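Local coordinates for protein putative fimbrium tip subunit Fim1C (Bacteroides ovatus, PDB 4EPS) that is probably a component of the fimbrial tip, the end of a surface filament that mediates cell adhesion and biofilm formation, at residues D44-F49 / F88-P93; M135-T140 / L151-T156; S96-K101 / A111-G116. All coordinates share one frame; numbering follows the deposited sequence.

Contact 1 (D44-F49 / F88-P93)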
loop_
_atom_site.group_PDB
_atom_site.type_symbol
_atom_site.label_atom_id
_atom_site.label_comp_id
_atom_site.label_asym_id
_atom_site.label_seq_id
_atom_site.Cartn_x
_atom_site.Cartn_y
_atom_site.Cartn_z
ATOM N N ASP A 44 -18.536 -27.572 -36.306
ATOM C CA ASP A 44 -17.391 -28.508 -36.385
ATOM C C ASP A 44 -17.819 -29.789 -37.044
ATOM O O ASP A 44 -18.932 -30.253 -36.787
ATOM C CB ASP A 44 -16.863 -28.819 -34.973
ATOM C CG ASP A 44 -15.921 -27.772 -34.423
ATOM O OD1 ASP A 44 -15.279 -27.062 -35.233
ATOM O OD2 ASP A 44 -15.798 -27.682 -33.192
ATOM N N GLN A 45 -16.954 -30.368 -37.903
ATOM C CA GLN A 45 -17.266 -31.620 -38.577
ATOM C C GLN A 45 -16.166 -32.622 -38.433
ATOM O O GLN A 45 -14.988 -32.270 -38.473
ATOM C CB GLN A 45 -17.533 -31.414 -40.078
ATOM C CG GLN A 45 -18.787 -30.604 -40.390
ATOM C CD GLN A 45 -19.067 -30.621 -41.873
ATOM O OE1 GLN A 45 -18.215 -30.245 -42.682
ATOM N NE2 GLN A 45 -20.250 -31.107 -42.260
ATOM N N ILE A 46 -16.567 -33.883 -38.289
ATOM C CA ILE A 46 -15.692 -35.042 -38.217
ATOM C C ILE A 46 -16.024 -35.965 -39.372
ATOM O O ILE A 46 -17.119 -35.904 -39.921
ATOM C CB ILE A 46 -15.788 -35.792 -36.854
ATOM C CG1 ILE A 46 -17.219 -36.341 -36.595
ATOM C CG2 ILE A 46 -15.247 -34.923 -35.694
ATOM C CD1 ILE A 46 -17.254 -37.455 -35.682
ATOM N N GLY A 47 -15.091 -36.831 -39.707
ATOM C CA GLY A 47 -15.302 -37.849 -40.719
ATOM C C GLY A 47 -15.246 -39.202 -40.048
ATOM O O GLY A 47 -14.391 -39.439 -39.187
ATOM N N LEU A 48 -16.120 -40.108 -40.452
ATOM C CA LEU A 48 -16.158 -41.451 -39.875
ATOM C C LEU A 48 -15.835 -42.534 -40.920
ATOM O O LEU A 48 -16.320 -42.463 -42.051
ATOM C CB LEU A 48 -17.568 -41.679 -39.293
ATOM C CG LEU A 48 -17.854 -43.044 -38.637
ATOM C CD1 LEU A 48 -17.029 -43.236 -37.371
ATOM C CD2 LEU A 48 -19.309 -43.173 -38.274
ATOM N N PHE A 49 -15.087 -43.571 -40.496
ATOM C CA PHE A 49 -14.755 -44.760 -41.293
ATOM C C PHE A 49 -15.081 -46.040 -40.528
ATOM O O PHE A 49 -14.846 -46.114 -39.316
ATOM C CB PHE A 49 -13.262 -44.792 -41.652
ATOM C CG PHE A 49 -12.781 -43.703 -42.577
ATOM C CD1 PHE A 49 -12.330 -42.485 -42.070
ATOM C CD2 PHE A 49 -12.693 -43.925 -43.954
ATOM C CE1 PHE A 49 -11.860 -41.485 -42.928
ATOM C CE2 PHE A 49 -12.212 -42.928 -44.809
ATOM C CZ PHE A 49 -11.806 -41.713 -44.296
ATOM N N PHE A 88 -14.058 -48.991 -35.979
ATOM C CA PHE A 88 -14.496 -47.652 -36.375
ATOM C C PHE A 88 -13.392 -46.656 -36.097
ATOM O O PHE A 88 -12.654 -46.807 -35.113
ATOM C CB PHE A 88 -15.808 -47.209 -35.667
ATOM C CG PHE A 88 -17.006 -48.062 -36.044
ATOM C CD1 PHE A 88 -17.277 -49.247 -35.367
ATOM C CD2 PHE A 88 -17.842 -47.690 -37.090
ATOM C CE1 PHE A 88 -18.377 -50.036 -35.721
ATOM C CE2 PHE A 88 -18.961 -48.456 -37.414
ATOM C CZ PHE A 88 -19.212 -49.631 -36.736
ATOM N N TYR A 89 -13.279 -45.638 -36.961
ATOM C CA TYR A 89 -12.248 -44.592 -36.839
ATOM C C TYR A 89 -12.854 -43.246 -37.070
ATOM O O TYR A 89 -13.707 -43.112 -37.959
ATOM C CB TYR A 89 -11.131 -44.794 -37.889
ATOM C CG TYR A 89 -10.382 -46.092 -37.781
ATOM C CD1 TYR A 89 -10.839 -47.238 -38.429
ATOM C CD2 TYR A 89 -9.196 -46.176 -37.060
ATOM C CE1 TYR A 89 -10.148 -48.444 -38.338
ATOM C CE2 TYR A 89 -8.490 -47.376 -36.970
ATOM C CZ TYR A 89 -8.965 -48.500 -37.623
ATOM O OH TYR A 89 -8.266 -49.671 -37.559
ATOM N N ALA A 90 -12.400 -42.231 -36.338
ATOM C CA ALA A 90 -12.902 -40.878 -36.600
ATOM C C ALA A 90 -11.752 -39.881 -36.615
ATOM O O ALA A 90 -10.730 -40.098 -35.961
ATOM C CB ALA A 90 -13.942 -40.464 -35.571
ATOM N N TYR A 91 -11.929 -38.787 -37.355
ATOM C CA TYR A 91 -10.924 -37.718 -37.381
ATOM C C TYR A 91 -11.611 -36.380 -37.481
ATOM O O TYR A 91 -12.741 -36.263 -37.974
ATOM C CB TYR A 91 -9.901 -37.894 -38.543
ATOM C CG TYR A 91 -10.492 -37.527 -39.889
ATOM C CD1 TYR A 91 -11.395 -38.374 -40.528
ATOM C CD2 TYR A 91 -10.243 -36.284 -40.467
ATOM C CE1 TYR A 91 -11.988 -38.019 -41.740
ATOM C CE2 TYR A 91 -10.872 -35.897 -41.651
ATOM C CZ TYR A 91 -11.730 -36.777 -42.293
ATOM O OH TYR A 91 -12.372 -36.409 -43.448
ATOM N N TYR A 92 -10.876 -35.363 -37.065
ATOM C CA TYR A 92 -11.264 -33.966 -37.118
ATOM C C TYR A 92 -10.078 -33.156 -37.675
ATOM O O TYR A 92 -8.964 -33.403 -37.216
ATOM C CB TYR A 92 -11.605 -33.480 -35.690
ATOM C CG TYR A 92 -11.838 -31.986 -35.638
ATOM C CD1 TYR A 92 -10.775 -31.097 -35.461
ATOM C CD2 TYR A 92 -13.110 -31.451 -35.852
ATOM C CE1 TYR A 92 -10.970 -29.719 -35.515
ATOM C CE2 TYR A 92 -13.322 -30.074 -35.868
ATOM C CZ TYR A 92 -12.248 -29.215 -35.702
ATOM O OH TYR A 92 -12.458 -27.866 -35.721
ATOM N N PRO A 93 -10.283 -32.080 -38.466
ATOM C CA PRO A 93 -11.547 -31.636 -39.082
ATOM C C PRO A 93 -11.812 -32.389 -40.372
ATOM O O PRO A 93 -10.874 -32.683 -41.124
ATOM C CB PRO A 93 -11.304 -30.140 -39.335
ATOM C CG PRO A 93 -9.794 -30.048 -39.606
ATOM C CD PRO A 93 -9.145 -31.223 -38.880
#
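D44 meets Y92 at the end of the strand pair: the Y92 hydroxyl OH donates to D44 OD1 at 3.0 Å, coming in from above the carboxylate plane, which stands 82° to the phenol ring. The second oxygen, OD2, takes the backbone N of T41 and a glycerol probably left from crystallisation, so both carboxylate oxygens have partners. Q45 contributes mainly its carbonyl, with O lying 3.3 Å from Y92 CD2, while its side-chain NE2 is bonded to OG1 of T66. At I46 the CG2 branch lies across the Y92 side chain at its CB. G47 forms an antiparallel hydrogen-bonded pair with Y91, its N reaching Y91 O at 3.0 Å. Here Y91 turns CG between its own N and carbonyl carbon (chi1 75°), which swings the ring back over the glycine; Y91 CE1 comes to 3.5 Å from G47 CA, and a CB on residue 47 would collide with it. Strands 45-52 and 87-92 are neighbours in the N-terminal beta domain of this Mfa-like fimbrillin; their short segments run 157° apart with axes 4.8 Å from each other. L48 forms the next pair, non-hydrogen-bonded, with A90; its CD1 rests 3.4 Å from Y89 O, and its side chain also packs on F153. F49 and Y89 make another hydrogen-bonded pair, F49 N to Y89 O and Y89 N to F49 O each 2.9 Å. On the face that F49 shares with Y89 and Y91, F49 CE1 touches Y91 CE1 at 3.7 Å, with Y91 CD1 in the plane of the phenylalanine ring at its edge.

Contact 2 (M135-T140 / L151-T156)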
loop_
_atom_site.group_PDB
_atom_site.type_symbol
_atom_site.label_atom_id
_atom_site.label_comp_id
_atom_site.label_asym_id
_atom_site.label_seq_id
_atom_site.Cartn_x
_atom_site.Cartn_y
_atom_site.Cartn_z
HETATM N N MSE A 135 -6.907 -34.025 -35.454
HETATM C CA MSE A 135 -7.159 -34.968 -34.355
HETATM C C MSE A 135 -7.663 -36.268 -34.902
HETATM O O MSE A 135 -8.512 -36.263 -35.798
HETATM C CB MSE A 135 -8.207 -34.418 -33.379
HETATM C CG MSE A 135 -7.782 -33.193 -32.634
HETATM SE SE MSE A 135 -9.311 -32.703 -31.541
HETATM C CE MSE A 135 -9.431 -30.886 -32.092
ATOM N N THR A 136 -7.169 -37.394 -34.380
ATOM C CA THR A 136 -7.610 -38.697 -34.884
ATOM C C THR A 136 -7.872 -39.685 -33.761
ATOM O O THR A 136 -7.324 -39.548 -32.670
ATOM C CB THR A 136 -6.517 -39.295 -35.810
ATOM O OG1 THR A 136 -5.315 -39.471 -35.041
ATOM C CG2 THR A 136 -6.246 -38.431 -37.067
ATOM N N SER A 137 -8.638 -40.726 -34.067
ATOM C CA SER A 137 -8.889 -41.840 -33.152
ATOM C C SER A 137 -8.131 -43.078 -33.606
ATOM O O SER A 137 -7.732 -43.187 -34.772
ATOM C CB SER A 137 -10.389 -42.160 -33.092
ATOM O OG SER A 137 -10.761 -43.043 -34.144
ATOM N N ASN A 138 -8.024 -44.058 -32.717
ATOM C CA ASN A 138 -7.536 -45.383 -33.082
ATOM C C ASN A 138 -8.793 -46.239 -33.305
ATOM O O ASN A 138 -9.889 -45.673 -33.305
ATOM C CB ASN A 138 -6.580 -45.937 -32.028
ATOM C CG ASN A 138 -5.217 -45.301 -32.138
ATOM O OD1 ASN A 138 -4.667 -45.097 -33.228
ATOM N ND2 ASN A 138 -4.661 -44.931 -31.023
ATOM N N ALA A 139 -8.645 -47.544 -33.572
ATOM C CA ALA A 139 -9.743 -48.485 -33.818
ATOM C C ALA A 139 -10.687 -48.517 -32.603
ATOM O O ALA A 139 -10.243 -48.762 -31.479
ATOM C CB ALA A 139 -9.184 -49.879 -34.101
ATOM N N THR A 140 -11.953 -48.236 -32.842
ATOM C CA THR A 140 -12.972 -48.120 -31.788
ATOM C C THR A 140 -14.089 -49.129 -32.024
ATOM O O THR A 140 -14.538 -49.293 -33.148
ATOM C CB THR A 140 -13.516 -46.668 -31.773
ATOM O OG1 THR A 140 -12.405 -45.764 -31.711
ATOM C CG2 THR A 140 -14.473 -46.391 -30.610
ATOM N N LEU A 151 -21.081 -45.154 -30.398
ATOM C CA LEU A 151 -19.677 -45.060 -30.772
ATOM C C LEU A 151 -19.110 -43.915 -30.009
ATOM O O LEU A 151 -19.598 -42.784 -30.171
ATOM C CB LEU A 151 -19.492 -44.835 -32.271
ATOM C CG LEU A 151 -19.528 -46.037 -33.156
ATOM C CD1 LEU A 151 -19.507 -45.590 -34.609
ATOM C CD2 LEU A 151 -18.346 -47.001 -32.834
ATOM N N SER A 152 -18.153 -44.183 -29.116
ATOM C CA SER A 152 -17.581 -43.118 -28.300
ATOM C C SER A 152 -16.087 -43.054 -28.591
ATOM O O SER A 152 -15.332 -43.972 -28.242
ATOM C CB SER A 152 -17.899 -43.348 -26.822
ATOM O OG SER A 152 -17.380 -42.311 -26.016
ATOM N N PHE A 153 -15.692 -42.025 -29.341
ATOM C CA PHE A 153 -14.314 -41.866 -29.787
ATOM C C PHE A 153 -13.481 -41.041 -28.842
ATOM O O PHE A 153 -13.945 -40.029 -28.297
ATOM C CB PHE A 153 -14.278 -41.188 -31.165
ATOM C CG PHE A 153 -14.884 -42.006 -32.277
ATOM C CD1 PHE A 153 -14.167 -43.040 -32.869
ATOM C CD2 PHE A 153 -16.192 -41.776 -32.697
ATOM C CE1 PHE A 153 -14.733 -43.808 -33.888
ATOM C CE2 PHE A 153 -16.756 -42.556 -33.721
ATOM C CZ PHE A 153 -16.024 -43.572 -34.289
ATOM N N GLN A 154 -12.219 -41.442 -28.706
ATOM C CA GLN A 154 -11.185 -40.675 -28.002
ATOM C C GLN A 154 -10.278 -40.108 -29.107
ATOM O O GLN A 154 -9.679 -40.900 -29.839
ATOM C CB GLN A 154 -10.371 -41.576 -27.031
ATOM C CG GLN A 154 -11.176 -42.187 -25.884
ATOM C CD GLN A 154 -11.600 -41.165 -24.874
ATOM O OE1 GLN A 154 -10.925 -40.168 -24.641
ATOM N NE2 GLN A 154 -12.781 -41.327 -24.342
ATOM N N LEU A 155 -10.197 -38.783 -29.252
ATOM C CA LEU A 155 -9.343 -38.149 -30.281
ATOM C C LEU A 155 -8.066 -37.632 -29.684
ATOM O O LEU A 155 -8.100 -37.068 -28.582
ATOM C CB LEU A 155 -10.054 -36.976 -30.985
ATOM C CG LEU A 155 -11.399 -37.231 -31.679
ATOM C CD1 LEU A 155 -11.837 -35.976 -32.418
ATOM C CD2 LEU A 155 -11.325 -38.420 -32.672
ATOM N N THR A 156 -6.942 -37.800 -30.404
ATOM C CA THR A 156 -5.653 -37.274 -29.955
ATOM C C THR A 156 -5.164 -36.277 -31.034
ATOM O O THR A 156 -5.374 -36.514 -32.221
ATOM C CB THR A 156 -4.688 -38.444 -29.670
ATOM O OG1 THR A 156 -5.334 -39.364 -28.786
ATOM C CG2 THR A 156 -3.387 -38.003 -29.034
HETATM O O HOH W 1 -6.227 -41.565 -30.547
HETATM O O HOH W 2 -11.671 -44.144 -29.690
#
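T140 brings CB and OG1 to the F153 ring obliquely, at its CD1 and CE1 atoms, with OG1 3.4 Å from F153 CD1. CG2, anti to the backbone N, points instead to the S152 carbonyl, 3.5 Å from its O. OG1 donates to N138 O, and a water bridges it to the backbone N of Q154, donating to the hydroxyl and accepting from the amide. S137 OG reaches the same N138 O from the opposite face of its plane, so two hydroxyls grip one carbonyl in the loop. A valine in place of T140 would probably leave that bridging water without its hydroxyl acceptor and N138 O with one donor fewer. L155 packs against the other end of the segment: in the conformers modelled, its CB lies 4.0 Å from M135 CB. Beside it T136 and T156 form an antiparallel hydrogen-bonded pair, with N to O distances of 2.9 Å both ways (T136 N to T156 O at 157°, T156 N to T136 O at 166°). The contact belongs to the beta hairpin of strands 135-145 and 148-174, flanked by strand 87-92, which bonds to M135, S137 and T140, and by strand 14-19, which bonds to L151.

Contact 3 (S96-K101 / A111-G116)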
loop_
_atom_site.group_PDB
_atom_site.type_symbol
_atom_site.label_atom_id
_atom_site.label_comp_id
_atom_site.label_asym_id
_atom_site.label_seq_id
_atom_site.Cartn_x
_atom_site.Cartn_y
_atom_site.Cartn_z
ATOM N N SER A 96 -13.250 -33.225 -47.390
ATOM C CA SER A 96 -14.041 -33.764 -48.508
ATOM C C SER A 96 -13.269 -34.831 -49.271
ATOM O O SER A 96 -13.869 -35.815 -49.717
ATOM C CB SER A 96 -14.439 -32.654 -49.479
ATOM O OG SER A 96 -15.543 -31.921 -48.979
ATOM N N GLU A 97 -11.937 -34.652 -49.401
ATOM C CA GLU A 97 -11.093 -35.603 -50.126
ATOM C C GLU A 97 -10.201 -36.389 -49.162
ATOM O O GLU A 97 -9.348 -35.813 -48.492
ATOM C CB GLU A 97 -10.251 -34.871 -51.206
ATOM C CG GLU A 97 -9.481 -35.793 -52.146
ATOM C CD GLU A 97 -10.323 -36.676 -53.050
ATOM O OE1 GLU A 97 -10.692 -37.793 -52.620
ATOM O OE2 GLU A 97 -10.608 -36.254 -54.195
HETATM N N MSE A 98 -10.396 -37.709 -49.104
HETATM C CA MSE A 98 -9.601 -38.569 -48.223
HETATM C C MSE A 98 -8.936 -39.694 -49.016
HETATM O O MSE A 98 -8.347 -40.599 -48.424
HETATM C CB MSE A 98 -10.451 -39.116 -47.063
HETATM C CG MSE A 98 -10.753 -38.054 -45.995
HETATM SE SE MSE A 98 -9.143 -37.491 -45.070
HETATM C CE MSE A 98 -8.837 -39.108 -43.981
ATOM N N THR A 99 -8.957 -39.605 -50.360
ATOM C CA THR A 99 -8.301 -40.622 -51.199
ATOM C C THR A 99 -6.800 -40.636 -50.879
ATOM O O THR A 99 -6.155 -39.590 -50.896
ATOM C CB THR A 99 -8.589 -40.385 -52.707
ATOM O OG1 THR A 99 -10.007 -40.353 -52.910
ATOM C CG2 THR A 99 -7.984 -41.467 -53.590
ATOM N N GLY A 100 -6.303 -41.816 -50.527
ATOM C CA GLY A 100 -4.907 -42.045 -50.180
ATOM C C GLY A 100 -4.496 -41.488 -48.833
ATOM O O GLY A 100 -3.305 -41.497 -48.511
ATOM N N LYS A 101 -5.471 -41.033 -48.007
ATOM C CA LYS A 101 -5.122 -40.465 -46.707
ATOM C C LYS A 101 -5.275 -41.476 -45.547
ATOM O O LYS A 101 -5.025 -41.119 -44.387
ATOM C CB LYS A 101 -5.936 -39.183 -46.434
ATOM C CG LYS A 101 -5.731 -38.069 -47.463
ATOM C CD LYS A 101 -4.284 -37.635 -47.552
ATOM C CE LYS A 101 -4.089 -36.313 -48.250
ATOM N NZ LYS A 101 -2.665 -35.881 -48.161
ATOM N N ALA A 111 -2.029 -42.509 -40.596
ATOM C CA ALA A 111 -0.620 -42.142 -40.829
ATOM C C ALA A 111 -0.445 -41.240 -42.092
ATOM O O ALA A 111 0.209 -40.198 -41.947
ATOM C CB ALA A 111 0.257 -43.388 -40.938
ATOM N N PRO A 112 -1.049 -41.531 -43.286
ATOM C CA PRO A 112 -0.841 -40.632 -44.450
ATOM C C PRO A 112 -1.499 -39.258 -44.296
ATOM O O PRO A 112 -0.973 -38.270 -44.793
ATOM C CB PRO A 112 -1.472 -41.403 -45.617
ATOM C CG PRO A 112 -1.548 -42.846 -45.137
ATOM C CD PRO A 112 -1.851 -42.713 -43.682
ATOM N N LEU A 113 -2.655 -39.189 -43.622
ATOM C CA LEU A 113 -3.330 -37.906 -43.369
ATOM C C LEU A 113 -2.406 -37.010 -42.544
ATOM O O LEU A 113 -2.178 -35.859 -42.909
ATOM C CB LEU A 113 -4.665 -38.153 -42.647
ATOM C CG LEU A 113 -5.487 -36.930 -42.227
ATOM C CD1 LEU A 113 -5.946 -36.098 -43.457
ATOM C CD2 LEU A 113 -6.675 -37.376 -41.360
ATOM N N ALA A 114 -1.815 -37.574 -41.475
ATOM C CA ALA A 114 -0.907 -36.842 -40.596
ATOM C C ALA A 114 0.394 -36.474 -41.323
ATOM O O ALA A 114 0.835 -35.326 -41.225
ATOM C CB ALA A 114 -0.610 -37.666 -39.356
ATOM N N ALA A 115 0.975 -37.419 -42.093
ATOM C CA ALA A 115 2.224 -37.187 -42.843
ATOM C C ALA A 115 2.098 -36.042 -43.868
ATOM O O ALA A 115 3.024 -35.244 -43.989
ATOM C CB ALA A 115 2.669 -38.464 -43.545
ATOM N N GLY A 116 0.971 -35.962 -44.570
ATOM C CA GLY A 116 0.748 -34.921 -45.570
ATOM C C GLY A 116 0.059 -33.662 -45.070
ATOM O O GLY A 116 -0.225 -32.755 -45.859
HETATM O O HOH W 3 -2.873 -34.898 -45.407
#
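L113 faces K101 and M98 with successive parts of its side chain. L113 CB starts beside K101, 3.5 Å from its backbone O and 4.1 Å from its CB. With CG anti to the backbone N (chi1 177°), the branch leads on to the selenomethionine at 98, and its two methyls divide that partner between them: CD1 meets SE and CD2 meets CE, each at 3.8 Å. M98 can offer both atoms because its chain is bent at chi2 and chi3. The loop is shaped by a type II beta turn from M98 to K101, closed by K101 N to M98 O at 2.9 Å, with G100 at the positive phi (73°) that favours glycine; this turn abuts the start of the short helix 111-115 in the connection that follows strand 87-92. There the L113 N-H gives K101 O only a weak bond, bent to 123° at the hydrogen. P112 fills in alongside, its ring atom CB 3.4 Å from G100 O and CD near K101 O. From K101 the extended end of the side chain sends NZ to a water, which in turn donates to L113 O. Both L113 and M98 also pack on Y91 of strand 87-92.

Overall arrangement
Contacts 1 and 2 are buried and share a sheet: strand 87-92 lies beside strand 135-145, joined through F88 O to T140 N and Y92 O to M135 N, probable hydrogen bonds of 2.8 Å each. Their centres are about 8 Å apart. Contact 1 is the more regular, with four backbone bonds and aromatic packing; contact 2 has two such bonds and then hands over to hydroxyls and waters where its strand is interrupted. Contact 3, partly buried, is a loop-to-helix contact, with one weak backbone bond and a water bridge. It touches contact 1 through Y91 but does not touch contact 2, whose centre lies about 16 Å away.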